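Local coordinates for carbonic anhydrase (Synechocystis sp., PDB 5SWC), which catalyses the reversible, zinc-dependent hydration of carbon dioxide and supplies CO2 to RuBisCO inside the carboxysome, at residues 32-37 against 71-76; 130-133 against 138-141; 180-185 against 189-194; 201-204 against 209-212. All coordinates share one frame; numbering follows the deposited sequence.

How the contacts relate
Contact 4 is the most central, about 11 Å from the chain's centre to its own: backbone bonds join two neighbouring strands, with buried side chains packed on one face and a salt bridge on the other. Contacts 1, 2 and 3 are more peripheral, partly buried, and pair helices or loops. Contact 1 ties the N-terminal arm to a turn through one short phenol-carboxylate bond; contact 2, on the far side of the chain's centre, relies on stacking and apolar touches; contact 3 is a helix corner joined by one backbone bond and a single apolar touch. Helix 185-193 of contact 3 leads to strand 197-204 of contact 4. Contacts 1, 2 and 4 border the second subunit; contact 3 mostly faces the third.

Contact 1 (32-37 against 71-76)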
loop_
_atom_site.group_PDB
_atom_site.type_symbol
_atom_site.label_atom_id
_atom_site.label_comp_id
_atom_site.label_asym_id
_atom_site.label_seq_id
_atom_site.Cartn_x
_atom_site.Cartn_y
_atom_site.Cartn_z
ATOM N N GLU A 32 -42.582 6.630 -18.776
ATOM C CA GLU A 32 -44.009 6.643 -19.148
ATOM C C GLU A 32 -44.652 5.253 -19.047
ATOM O O GLU A 32 -45.882 5.126 -19.069
ATOM C CB GLU A 32 -44.176 7.226 -20.560
ATOM C CG GLU A 32 -43.756 8.698 -20.564
ATOM C CD GLU A 32 -43.778 9.345 -21.936
ATOM O OE1 GLU A 32 -43.986 8.640 -22.943
ATOM O OE2 GLU A 32 -43.566 10.575 -22.002
ATOM N N GLY A 33 -43.803 4.246 -18.912
ATOM C CA GLY A 33 -44.246 2.848 -18.859
ATOM C C GLY A 33 -44.099 2.283 -17.472
ATOM O O GLY A 33 -44.922 2.513 -16.614
ATOM N N TYR A 34 -43.015 1.574 -17.246
ATOM C CA TYR A 34 -42.758 0.914 -15.969
ATOM C C TYR A 34 -42.826 1.835 -14.766
ATOM O O TYR A 34 -43.416 1.459 -13.751
ATOM C CB TYR A 34 -41.390 0.271 -16.005
ATOM C CG TYR A 34 -41.126 -0.706 -14.902
ATOM C CD1 TYR A 34 -40.657 -0.301 -13.683
ATOM C CD2 TYR A 34 -41.387 -2.040 -15.109
ATOM C CE1 TYR A 34 -40.417 -1.221 -12.663
ATOM C CE2 TYR A 34 -41.134 -2.973 -14.111
ATOM C CZ TYR A 34 -40.670 -2.546 -12.895
ATOM O OH TYR A 34 -40.412 -3.493 -11.901
ATOM N N PHE A 35 -42.253 3.025 -14.850
ATOM C CA PHE A 35 -42.286 3.958 -13.732
ATOM C C PHE A 35 -43.728 4.277 -13.375
ATOM O O PHE A 35 -44.098 4.294 -12.226
ATOM C CB PHE A 35 -41.520 5.233 -14.070
ATOM C CG PHE A 35 -41.622 6.276 -13.000
ATOM C CD1 PHE A 35 -40.861 6.180 -11.867
ATOM C CD2 PHE A 35 -42.502 7.301 -13.118
ATOM C CE1 PHE A 35 -40.973 7.146 -10.857
ATOM C CE2 PHE A 35 -42.622 8.261 -12.113
ATOM C CZ PHE A 35 -41.840 8.157 -10.998
ATOM N N SER A 36 -44.567 4.535 -14.362
ATOM C CA SER A 36 -45.974 4.818 -14.073
ATOM C C SER A 36 -46.717 3.672 -13.341
ATOM O O SER A 36 -47.423 3.875 -12.330
ATOM C CB SER A 36 -46.659 5.147 -15.367
ATOM O OG SER A 36 -48.012 5.431 -15.115
ATOM N N SER A 37 -46.504 2.446 -13.782
ATOM C CA SER A 37 -47.195 1.333 -13.172
ATOM C C SER A 37 -46.619 0.982 -11.815
ATOM O O SER A 37 -47.285 0.322 -11.034
ATOM C CB SER A 37 -47.243 0.111 -14.091
ATOM O OG SER A 37 -45.948 -0.168 -14.531
ATOM N N SER A 71 -36.439 -9.937 -10.172
ATOM C CA SER A 71 -36.499 -9.139 -8.968
ATOM C C SER A 71 -37.147 -7.809 -9.232
ATOM O O SER A 71 -37.128 -7.307 -10.352
ATOM C CB SER A 71 -35.129 -8.901 -8.387
ATOM O OG SER A 71 -34.624 -10.058 -7.768
ATOM N N GLU A 72 -37.755 -7.269 -8.185
ATOM C CA GLU A 72 -38.299 -5.934 -8.197
ATOM C C GLU A 72 -37.195 -4.932 -7.814
ATOM O O GLU A 72 -36.286 -5.247 -7.082
ATOM C CB GLU A 72 -39.453 -5.854 -7.188
ATOM C CG GLU A 72 -40.190 -4.541 -7.188
ATOM C CD GLU A 72 -40.788 -4.232 -8.534
ATOM O OE1 GLU A 72 -40.103 -3.534 -9.341
ATOM O OE2 GLU A 72 -41.939 -4.709 -8.758
ATOM N N VAL A 73 -37.351 -3.706 -8.263
ATOM C CA VAL A 73 -36.503 -2.647 -7.797
ATOM C C VAL A 73 -36.616 -2.583 -6.268
ATOM O O VAL A 73 -37.705 -2.672 -5.693
ATOM C CB VAL A 73 -36.972 -1.328 -8.415
ATOM C CG1 VAL A 73 -36.068 -0.221 -8.037
ATOM C CG2 VAL A 73 -37.027 -1.447 -9.947
ATOM N N GLY A 74 -35.454 -2.446 -5.622
ATOM C CA GLY A 74 -35.382 -2.428 -4.182
ATOM C C GLY A 74 -34.938 -3.749 -3.581
ATOM O O GLY A 74 -34.642 -3.825 -2.394
ATOM N N ASP A 75 -34.918 -4.806 -4.367
ATOM C CA ASP A 75 -34.622 -6.130 -3.828
ATOM C C ASP A 75 -33.136 -6.450 -3.710
ATOM O O ASP A 75 -32.744 -7.122 -2.745
ATOM C CB ASP A 75 -35.269 -7.214 -4.705
ATOM C CG ASP A 75 -36.789 -7.305 -4.586
ATOM O OD1 ASP A 75 -37.429 -6.629 -3.758
ATOM O OD2 ASP A 75 -37.351 -8.144 -5.359
ATOM N N LEU A 76 -32.339 -6.075 -4.713
ATOM C CA LEU A 76 -30.937 -6.528 -4.817
ATOM C C LEU A 76 -30.003 -5.355 -4.723
ATOM O O LEU A 76 -30.060 -4.434 -5.555
ATOM C CB LEU A 76 -30.685 -7.212 -6.164
ATOM C CG LEU A 76 -31.575 -8.416 -6.520
ATOM C CD1 LEU A 76 -31.050 -9.037 -7.813
ATOM C CD2 LEU A 76 -31.611 -9.448 -5.418
#
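Tyr-34 and Glu-72 meet because each carries its CG anti to the backbone N (chi1 -166° and -175°), and a bend at chi2 of the glutamate (59°) then folds its carboxylate back beside its own main chain. The phenol OH of Tyr-34 donates to OE1 of Glu-72 at 2.6 Å, reaching the syn side of that oxygen close to the carboxylate plane. OE1 lies at the edge of the tyrosine ring, although ring and carboxylate are far from coplanar. On its anti side the same OE1 accepts Val-73 N at 3.0 Å, which fixes the rotation of the carboxylate. Tyr-34 CE1 also touches Val-73 CG2 at 4.3 Å.

Glu-72 opens a type II beta turn that closes with Asp-75 N on Glu-72 O (3.1 Å); Asp-75 OD2 also takes Glu-72 N, at 3.0 Å, from above its carboxylate plane. The contact thus joins the short helix 34-37 of the N-terminal arm to the turn leading into strand 76-81. His-38 stacks on the Tyr-34 ring, and Leu-67 of the second subunit packs against it. With an alanine at Glu-72, Tyr-34 OH and Val-73 N would probably both lose their acceptor, leaving the phenol freer to swing. Two donors converging on one carboxylate oxygen would be expected to stabilise the charged form of Glu-72.

Contact 2 (130-133 against 138-141); sequences NSLQ and LVYD
Helices 129-132 and 137-143, two short consecutive helices joined by a loop and following the zinc ligands His-117 and Cys-120 in the chain, meet where Gln-133, just past the first, lies on Tyr-140 of the second. The glutamine lays its side chain along the tyrosine. Its CG sits over the middle of the ring, 3.3 Å from the Tyr-140 centroid and only 9° off the ring normal, a clear CH-pi contact. The amide, nearly parallel to the ring (12° between planes), runs on over its hydroxyl end, with Gln-133 CD 3.6 Å from Tyr-140 CZ. The ring is delivered by a chi1 of 175°, which sets Tyr-140 CG opposite the backbone N. Asn-130 OD1 approaches the ring's edge, 4.2 Å from Tyr-140 CE1.

Deeper in, Leu-132 CB touches Tyr-140 CB at 4.1 Å, and Leu-132 CD1 meets Val-139 CG1 at the same separation. Shortening Tyr-140 to an alanine would probably strip Gln-133 of the surface it stacks on and open a gap between the two helices.

Val-139, whose side chain is about 10 Å from the zinc, and Leu-138 pack on Ala-98 and Gly-97 of the second subunit; Glu-101 of that subunit's helix 95-106 accepts a hydrogen bond from Val-139 N.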
loop_
_atom_site.group_PDB
_atom_site.type_symbol
_atom_site.label_atom_id
_atom_site.label_comp_id
_atom_site.label_asym_id
_atom_site.label_seq_id
_atom_site.Cartn_x
_atom_site.Cartn_y
_atom_site.Cartn_z
ATOM N N ASN A 130 -0.143 -13.983 -18.036
ATOM C CA ASN A 130 1.070 -13.244 -18.359
ATOM C C ASN A 130 0.917 -12.381 -19.587
ATOM O O ASN A 130 1.487 -11.289 -19.646
ATOM C CB ASN A 130 2.251 -14.182 -18.499
ATOM C CG ASN A 130 2.729 -14.692 -17.159
ATOM O OD1 ASN A 130 2.503 -14.049 -16.118
ATOM N ND2 ASN A 130 3.383 -15.856 -17.165
ATOM N N SER A 131 0.124 -12.855 -20.542
ATOM C CA SER A 131 -0.134 -12.107 -21.768
ATOM C C SER A 131 -0.878 -10.784 -21.538
ATOM O O SER A 131 -0.858 -9.909 -22.401
ATOM C CB SER A 131 -0.954 -12.962 -22.741
ATOM O OG SER A 131 -2.311 -13.066 -22.317
ATOM N N LEU A 132 -1.558 -10.642 -20.401
ATOM C CA LEU A 132 -2.349 -9.438 -20.124
ATOM C C LEU A 132 -1.536 -8.240 -19.754
ATOM O O LEU A 132 -2.019 -7.124 -19.886
ATOM C CB LEU A 132 -3.281 -9.666 -18.936
ATOM C CG LEU A 132 -4.324 -10.711 -19.093
ATOM C CD1 LEU A 132 -5.101 -10.800 -17.780
ATOM C CD2 LEU A 132 -5.274 -10.417 -20.244
ATOM N N GLN A 133 -0.324 -8.443 -19.251
ATOM C CA GLN A 133 0.477 -7.330 -18.741
ATOM C C GLN A 133 0.606 -6.143 -19.678
ATOM O O GLN A 133 0.505 -5.007 -19.239
ATOM C CB GLN A 133 1.885 -7.791 -18.353
ATOM C CG GLN A 133 1.901 -8.599 -17.092
ATOM C CD GLN A 133 3.296 -8.937 -16.637
ATOM O OE1 GLN A 133 3.789 -10.041 -16.894
ATOM N NE2 GLN A 133 3.949 -7.988 -15.967
ATOM N N LEU A 138 -3.995 -3.146 -15.756
ATOM C CA LEU A 138 -4.844 -3.093 -14.585
ATOM C C LEU A 138 -5.604 -4.380 -14.346
ATOM O O LEU A 138 -5.852 -4.755 -13.192
ATOM C CB LEU A 138 -5.822 -1.898 -14.628
ATOM C CG LEU A 138 -5.204 -0.519 -14.607
ATOM C CD1 LEU A 138 -6.270 0.581 -14.563
ATOM C CD2 LEU A 138 -4.231 -0.340 -13.438
ATOM N N VAL A 139 -6.005 -5.066 -15.415
ATOM C CA VAL A 139 -6.680 -6.351 -15.272
ATOM C C VAL A 139 -5.694 -7.382 -14.707
ATOM O O VAL A 139 -6.040 -8.152 -13.803
ATOM C CB VAL A 139 -7.272 -6.834 -16.604
ATOM C CG1 VAL A 139 -7.899 -8.186 -16.435
ATOM C CG2 VAL A 139 -8.282 -5.796 -17.167
ATOM N N TYR A 140 -4.473 -7.368 -15.213
ATOM C CA TYR A 140 -3.442 -8.249 -14.688
ATOM C C TYR A 140 -3.329 -8.088 -13.179
ATOM O O TYR A 140 -3.315 -9.074 -12.441
ATOM C CB TYR A 140 -2.125 -7.962 -15.391
ATOM C CG TYR A 140 -0.928 -8.712 -14.861
ATOM C CD1 TYR A 140 -0.634 -9.995 -15.278
ATOM C CD2 TYR A 140 -0.101 -8.126 -13.958
ATOM C CE1 TYR A 140 0.501 -10.658 -14.794
ATOM C CE2 TYR A 140 1.016 -8.758 -13.476
ATOM C CZ TYR A 140 1.293 -10.041 -13.881
ATOM O OH TYR A 140 2.415 -10.704 -13.409
ATOM N N ASP A 141 -3.235 -6.851 -12.701
ATOM C CA ASP A 141 -3.050 -6.635 -11.267
ATOM C C ASP A 141 -4.300 -7.091 -10.499
ATOM O O ASP A 141 -4.198 -7.673 -9.399
ATOM C CB ASP A 141 -2.797 -5.149 -10.970
ATOM C CG ASP A 141 -1.463 -4.635 -11.479
ATOM O OD1 ASP A 141 -0.536 -5.461 -11.623
ATOM O OD2 ASP A 141 -1.358 -3.387 -11.705
#

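Contact 3 (180-185 against 189-194)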
loop_
_atom_site.group_PDB
_atom_site.type_symbol
_atom_site.label_atom_id
_atom_site.label_comp_id
_atom_site.label_asym_id
_atom_site.label_seq_id
_atom_site.Cartn_x
_atom_site.Cartn_y
_atom_site.Cartn_z
ATOM N N ASN A 180 -12.625 -15.782 0.373
ATOM C CA ASN A 180 -12.238 -14.405 0.614
ATOM C C ASN A 180 -13.248 -13.660 1.474
ATOM O O ASN A 180 -12.881 -12.911 2.404
ATOM C CB ASN A 180 -12.026 -13.681 -0.707
ATOM C CG ASN A 180 -10.838 -14.219 -1.509
ATOM O OD1 ASN A 180 -10.040 -14.999 -1.000
ATOM N ND2 ASN A 180 -10.708 -13.776 -2.762
ATOM N N LEU A 181 -14.542 -13.822 1.162
ATOM C CA LEU A 181 -15.578 -13.155 1.915
ATOM C C LEU A 181 -15.505 -13.497 3.412
ATOM O O LEU A 181 -15.798 -12.643 4.261
ATOM C CB LEU A 181 -16.922 -13.546 1.362
ATOM C CG LEU A 181 -17.333 -12.763 0.147
ATOM C CD1 LEU A 181 -18.476 -13.483 -0.537
ATOM C CD2 LEU A 181 -17.791 -11.405 0.497
ATOM N N GLN A 182 -15.168 -14.732 3.727
ATOM C CA GLN A 182 -15.167 -15.194 5.102
ATOM C C GLN A 182 -14.052 -14.592 5.942
ATOM O O GLN A 182 -13.984 -14.825 7.141
ATOM C CB GLN A 182 -15.138 -16.695 5.127
ATOM C CG GLN A 182 -16.505 -17.224 4.661
ATOM C CD GLN A 182 -16.546 -18.703 4.567
ATOM O OE1 GLN A 182 -16.643 -19.389 5.551
ATOM N NE2 GLN A 182 -16.471 -19.211 3.352
ATOM N N THR A 183 -13.151 -13.828 5.329
ATOM C CA THR A 183 -12.125 -13.105 6.095
ATOM C C THR A 183 -12.581 -11.723 6.556
ATOM O O THR A 183 -11.858 -11.072 7.324
ATOM C CB THR A 183 -10.779 -12.976 5.338
ATOM O OG1 THR A 183 -10.912 -12.191 4.146
ATOM C CG2 THR A 183 -10.198 -14.347 5.079
ATOM N N TYR A 184 -13.736 -11.216 6.095
ATOM C CA TYR A 184 -14.167 -9.885 6.500
ATOM C C TYR A 184 -14.822 -9.902 7.905
ATOM O O TYR A 184 -15.623 -10.792 8.182
ATOM C CB TYR A 184 -15.165 -9.321 5.505
ATOM C CG TYR A 184 -14.517 -8.828 4.213
ATOM C CD1 TYR A 184 -14.131 -9.728 3.261
ATOM C CD2 TYR A 184 -14.207 -7.482 4.008
ATOM C CE1 TYR A 184 -13.500 -9.294 2.100
ATOM C CE2 TYR A 184 -13.594 -7.060 2.865
ATOM C CZ TYR A 184 -13.236 -7.968 1.932
ATOM O OH TYR A 184 -12.639 -7.465 0.785
ATOM N N PRO A 185 -14.502 -8.927 8.739
ATOM C CA PRO A 185 -15.056 -8.906 10.087
ATOM C C PRO A 185 -16.580 -9.002 10.191
ATOM O O PRO A 185 -17.081 -9.771 11.029
ATOM C CB PRO A 185 -14.538 -7.609 10.673
ATOM C CG PRO A 185 -13.214 -7.400 9.915
ATOM C CD PRO A 185 -13.492 -7.874 8.554
ATOM N N SER A 189 -18.310 -12.253 12.024
ATOM C CA SER A 189 -19.090 -12.108 13.229
ATOM C C SER A 189 -20.539 -12.605 13.053
ATOM O O SER A 189 -21.098 -13.263 13.904
ATOM C CB SER A 189 -19.070 -10.660 13.642
ATOM O OG SER A 189 -19.862 -10.497 14.784
ATOM N N ARG A 190 -21.116 -12.285 11.904
ATOM C CA ARG A 190 -22.499 -12.673 11.611
ATOM C C ARG A 190 -22.656 -14.162 11.362
ATOM O O ARG A 190 -23.684 -14.745 11.712
ATOM C CB ARG A 190 -23.043 -11.868 10.428
ATOM C CG ARG A 190 -23.381 -10.475 10.820
ATOM C CD ARG A 190 -23.662 -9.562 9.658
ATOM N NE ARG A 190 -24.021 -8.233 10.129
ATOM C CZ ARG A 190 -23.179 -7.334 10.627
ATOM N NH1 ARG A 190 -21.865 -7.589 10.746
ATOM N NH2 ARG A 190 -23.666 -6.175 11.017
ATOM N N LEU A 191 -21.629 -14.777 10.786
ATOM C CA LEU A 191 -21.652 -16.244 10.674
ATOM C C LEU A 191 -21.600 -16.926 12.013
ATOM O O LEU A 191 -22.255 -17.966 12.197
ATOM C CB LEU A 191 -20.515 -16.726 9.752
ATOM C CG LEU A 191 -20.725 -16.372 8.280
ATOM C CD1 LEU A 191 -19.447 -16.775 7.498
ATOM C CD2 LEU A 191 -21.975 -17.024 7.636
ATOM N N HIS A 192 -20.876 -16.362 12.974
ATOM C CA HIS A 192 -20.889 -16.928 14.310
ATOM C C HIS A 192 -22.301 -16.925 14.867
ATOM O O HIS A 192 -22.721 -17.899 15.464
ATOM C CB HIS A 192 -19.955 -16.119 15.237
ATOM C CG HIS A 192 -20.026 -16.520 16.670
ATOM N ND1 HIS A 192 -19.177 -17.456 17.222
ATOM C CD2 HIS A 192 -20.854 -16.129 17.672
ATOM C CE1 HIS A 192 -19.466 -17.609 18.498
ATOM N NE2 HIS A 192 -20.477 -16.813 18.800
ATOM N N ARG A 193 -22.991 -15.805 14.671
ATOM C CA ARG A 193 -24.340 -15.564 15.203
ATOM C C ARG A 193 -25.382 -16.371 14.461
ATOM O O ARG A 193 -26.417 -16.714 15.021
ATOM C CB ARG A 193 -24.645 -14.068 15.078
ATOM C CG ARG A 193 -25.971 -13.639 15.657
ATOM C CD ARG A 193 -25.891 -12.191 16.095
ATOM N NE ARG A 193 -25.105 -11.382 15.150
ATOM C CZ ARG A 193 -23.968 -10.740 15.445
ATOM N NH1 ARG A 193 -23.474 -10.764 16.689
ATOM N NH2 ARG A 193 -23.335 -10.043 14.499
ATOM N N GLY A 194 -25.108 -16.673 13.199
ATOM C CA GLY A 194 -25.934 -17.587 12.435
ATOM C C GLY A 194 -27.008 -16.872 11.652
ATOM O O GLY A 194 -27.943 -17.520 11.216
#
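Gln-182 and Leu-191 cross at about a right angle where helix 162-181 is joined to helix 185-193 through a type I beta turn. Only the aliphatic part of the glutamine takes part: Gln-182 CG touches Leu-191 CD1 at 4.1 Å, the leucine coming in from the second helix. Gln-182 CG stands opposite its carbonyl carbon (chi1 -71°) and the chain runs on extended, carrying the amide past Leu-191; there NE2 binds Leu-178 O and OE1 takes Lys-179 of the third subunit.

The other link is made by the backbone. Ser-189 N donates to Pro-185 O at 2.9 Å, nearly straight at 164°, as the first turn of the helix whose N-cap is Tyr-184. Ser-189 CB leans on the same oxygen, 3.4 Å from Pro-185 O, while OG is turned elsewhere and bonds to Asp-155 of the third subunit. Gln-182 OE1 and Ser-189 OG thus both bond to the third subunit, while Gln-182 NE2 stays within its own chain.

The beta turn runs from Leu-181 to Tyr-184, with Tyr-184 N on Leu-181 O at 3.1 Å. Just before it, Asn-180 O is gripped twice by one residue: by Thr-183 N at 3.1 Å and, in the carbonyl plane, by Thr-183 OG1 at 2.7 Å.

Contact 4 (201-204 against 209-212). With FMT (formic acid), chain L.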
loop_
_atom_site.group_PDB
_atom_site.type_symbol
_atom_site.label_atom_id
_atom_site.label_comp_id
_atom_site.label_asym_id
_atom_site.label_seq_id
_atom_site.Cartn_x
_atom_site.Cartn_y
_atom_site.Cartn_z
ATOM N N TRP A 201 -23.284 -18.999 -7.121
ATOM C CA TRP A 201 -24.125 -19.306 -8.285
ATOM C C TRP A 201 -23.336 -19.180 -9.558
ATOM O O TRP A 201 -22.595 -18.226 -9.735
ATOM C CB TRP A 201 -25.292 -18.340 -8.306
ATOM C CG TRP A 201 -26.404 -18.659 -7.361
ATOM C CD1 TRP A 201 -26.412 -19.599 -6.349
ATOM C CD2 TRP A 201 -27.725 -18.103 -7.414
ATOM N NE1 TRP A 201 -27.666 -19.643 -5.765
ATOM C CE2 TRP A 201 -28.470 -18.743 -6.382
ATOM C CE3 TRP A 201 -28.325 -17.142 -8.209
ATOM C CZ2 TRP A 201 -29.811 -18.453 -6.158
ATOM C CZ3 TRP A 201 -29.685 -16.852 -7.979
ATOM C CH2 TRP A 201 -30.393 -17.507 -6.954
ATOM N N ILE A 202 -23.526 -20.103 -10.477
ATOM C CA ILE A 202 -22.979 -20.005 -11.835
ATOM C C ILE A 202 -24.160 -19.799 -12.784
ATOM O O ILE A 202 -25.054 -20.656 -12.897
ATOM C CB ILE A 202 -22.254 -21.271 -12.272
ATOM C CG1 ILE A 202 -21.126 -21.671 -11.333
ATOM C CG2 ILE A 202 -21.738 -21.119 -13.711
ATOM C CD1 ILE A 202 -20.616 -23.100 -11.573
ATOM N N TYR A 203 -24.159 -18.653 -13.487
ATOM C CA TYR A 203 -25.192 -18.373 -14.498
ATOM C C TYR A 203 -24.690 -18.849 -15.857
ATOM O O TYR A 203 -23.691 -18.370 -16.387
ATOM C CB TYR A 203 -25.505 -16.874 -14.496
ATOM C CG TYR A 203 -26.326 -16.382 -15.668
ATOM C CD1 TYR A 203 -27.489 -17.027 -16.062
ATOM C CD2 TYR A 203 -25.972 -15.238 -16.339
ATOM C CE1 TYR A 203 -28.241 -16.562 -17.130
ATOM C CE2 TYR A 203 -26.701 -14.767 -17.417
ATOM C CZ TYR A 203 -27.837 -15.435 -17.797
ATOM O OH TYR A 203 -28.596 -14.969 -18.845
ATOM N N ARG A 204 -25.388 -19.837 -16.412
ATOM C CA ARG A 204 -25.075 -20.414 -17.726
ATOM C C ARG A 204 -25.909 -19.687 -18.764
ATOM O O ARG A 204 -27.134 -19.896 -18.879
ATOM C CB ARG A 204 -25.338 -21.922 -17.718
ATOM C CG ARG A 204 -24.530 -22.576 -16.673
ATOM C CD ARG A 204 -24.668 -24.061 -16.668
ATOM N NE ARG A 204 -23.946 -24.637 -17.790
ATOM C CZ ARG A 204 -24.386 -25.652 -18.521
ATOM N NH1 ARG A 204 -25.562 -26.210 -18.229
ATOM N NH2 ARG A 204 -23.638 -26.138 -19.520
ATOM N N GLU A 209 -29.868 -21.300 -17.221
ATOM C CA GLU A 209 -30.013 -21.889 -15.895
ATOM C C GLU A 209 -28.927 -21.397 -14.993
ATOM O O GLU A 209 -27.926 -20.827 -15.455
ATOM C CB GLU A 209 -29.998 -23.423 -15.939
ATOM C CG GLU A 209 -28.645 -24.002 -16.270
ATOM C CD GLU A 209 -28.494 -25.521 -15.989
ATOM O OE1 GLU A 209 -29.298 -26.146 -15.241
ATOM O OE2 GLU A 209 -27.498 -26.091 -16.491
ATOM N N VAL A 210 -29.148 -21.601 -13.694
ATOM C CA VAL A 210 -28.143 -21.313 -12.671
ATOM C C VAL A 210 -27.833 -22.596 -11.945
ATOM O O VAL A 210 -28.709 -23.407 -11.649
ATOM C CB VAL A 210 -28.677 -20.270 -11.708
ATOM C CG1 VAL A 210 -27.757 -20.113 -10.509
ATOM C CG2 VAL A 210 -28.817 -18.937 -12.414
ATOM N N LEU A 211 -26.565 -22.768 -11.625
ATOM C CA LEU A 211 -26.108 -23.865 -10.744
ATOM C C LEU A 211 -25.643 -23.212 -9.453
ATOM O O LEU A 211 -24.989 -22.163 -9.458
ATOM C CB LEU A 211 -24.933 -24.628 -11.367
ATOM C CG LEU A 211 -25.198 -25.283 -12.726
ATOM C CD1 LEU A 211 -23.915 -26.037 -13.125
ATOM C CD2 LEU A 211 -26.356 -26.208 -12.650
ATOM N N ALA A 212 -25.952 -23.833 -8.335
ATOM C CA ALA A 212 -25.629 -23.324 -7.003
ATOM C C ALA A 212 -24.728 -24.287 -6.255
ATOM O O ALA A 212 -24.928 -25.503 -6.294
ATOM C CB ALA A 212 -26.934 -23.159 -6.223
HETATM C C FMT L . -28.849 -21.855 -3.100
HETATM O O1 FMT L . -29.375 -22.317 -4.136
HETATM O O2 FMT L . -27.763 -21.224 -3.179
#
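Arg-204 NH1 and Glu-209 OE2 form a 2.6 Å salt bridge at the turn end of the hairpin made by strands 197-204 and 209-214. The carboxylate lies at the guanidinium's edge, within its plane, but is itself rotated by 52°. The two chains run side by side: Glu-209 CG takes the crowded position between N and carbonyl carbon (chi1 71°) and then extends along the arginine. Arg-204 NH2 has a second acid, Glu-207, so its positive charge is probably balanced by two acids.

In the antiparallel backbone pairing, Ile-202 and Leu-211 form a hydrogen-bonded pair, with Ile-202 N on Leu-211 O at 2.7 Å and Leu-211 N on Ile-202 O at 2.9 Å. Arg-204 N meets Glu-209 O at 2.9 Å; the return bond, Glu-209 N to Arg-204 O, is weak. On the face of Trp-201 and Tyr-203, away from Arg-204 and Glu-209, Val-210 CG1 packs against Trp-201 CD2 at 3.7 Å, and Ala-212 CB against Trp-201 CD1 at 3.6 Å. The indole NE1 donates to O2 of a formic acid molecule, 3.0 Å away.

Strand 111-117 flanks strand 197-204 on its other side, where Tyr-203 packs on the zinc ligand His-117. Helix 162-181 covers Ile-202, and strand 219-221 extends the sheet past strand 209-214.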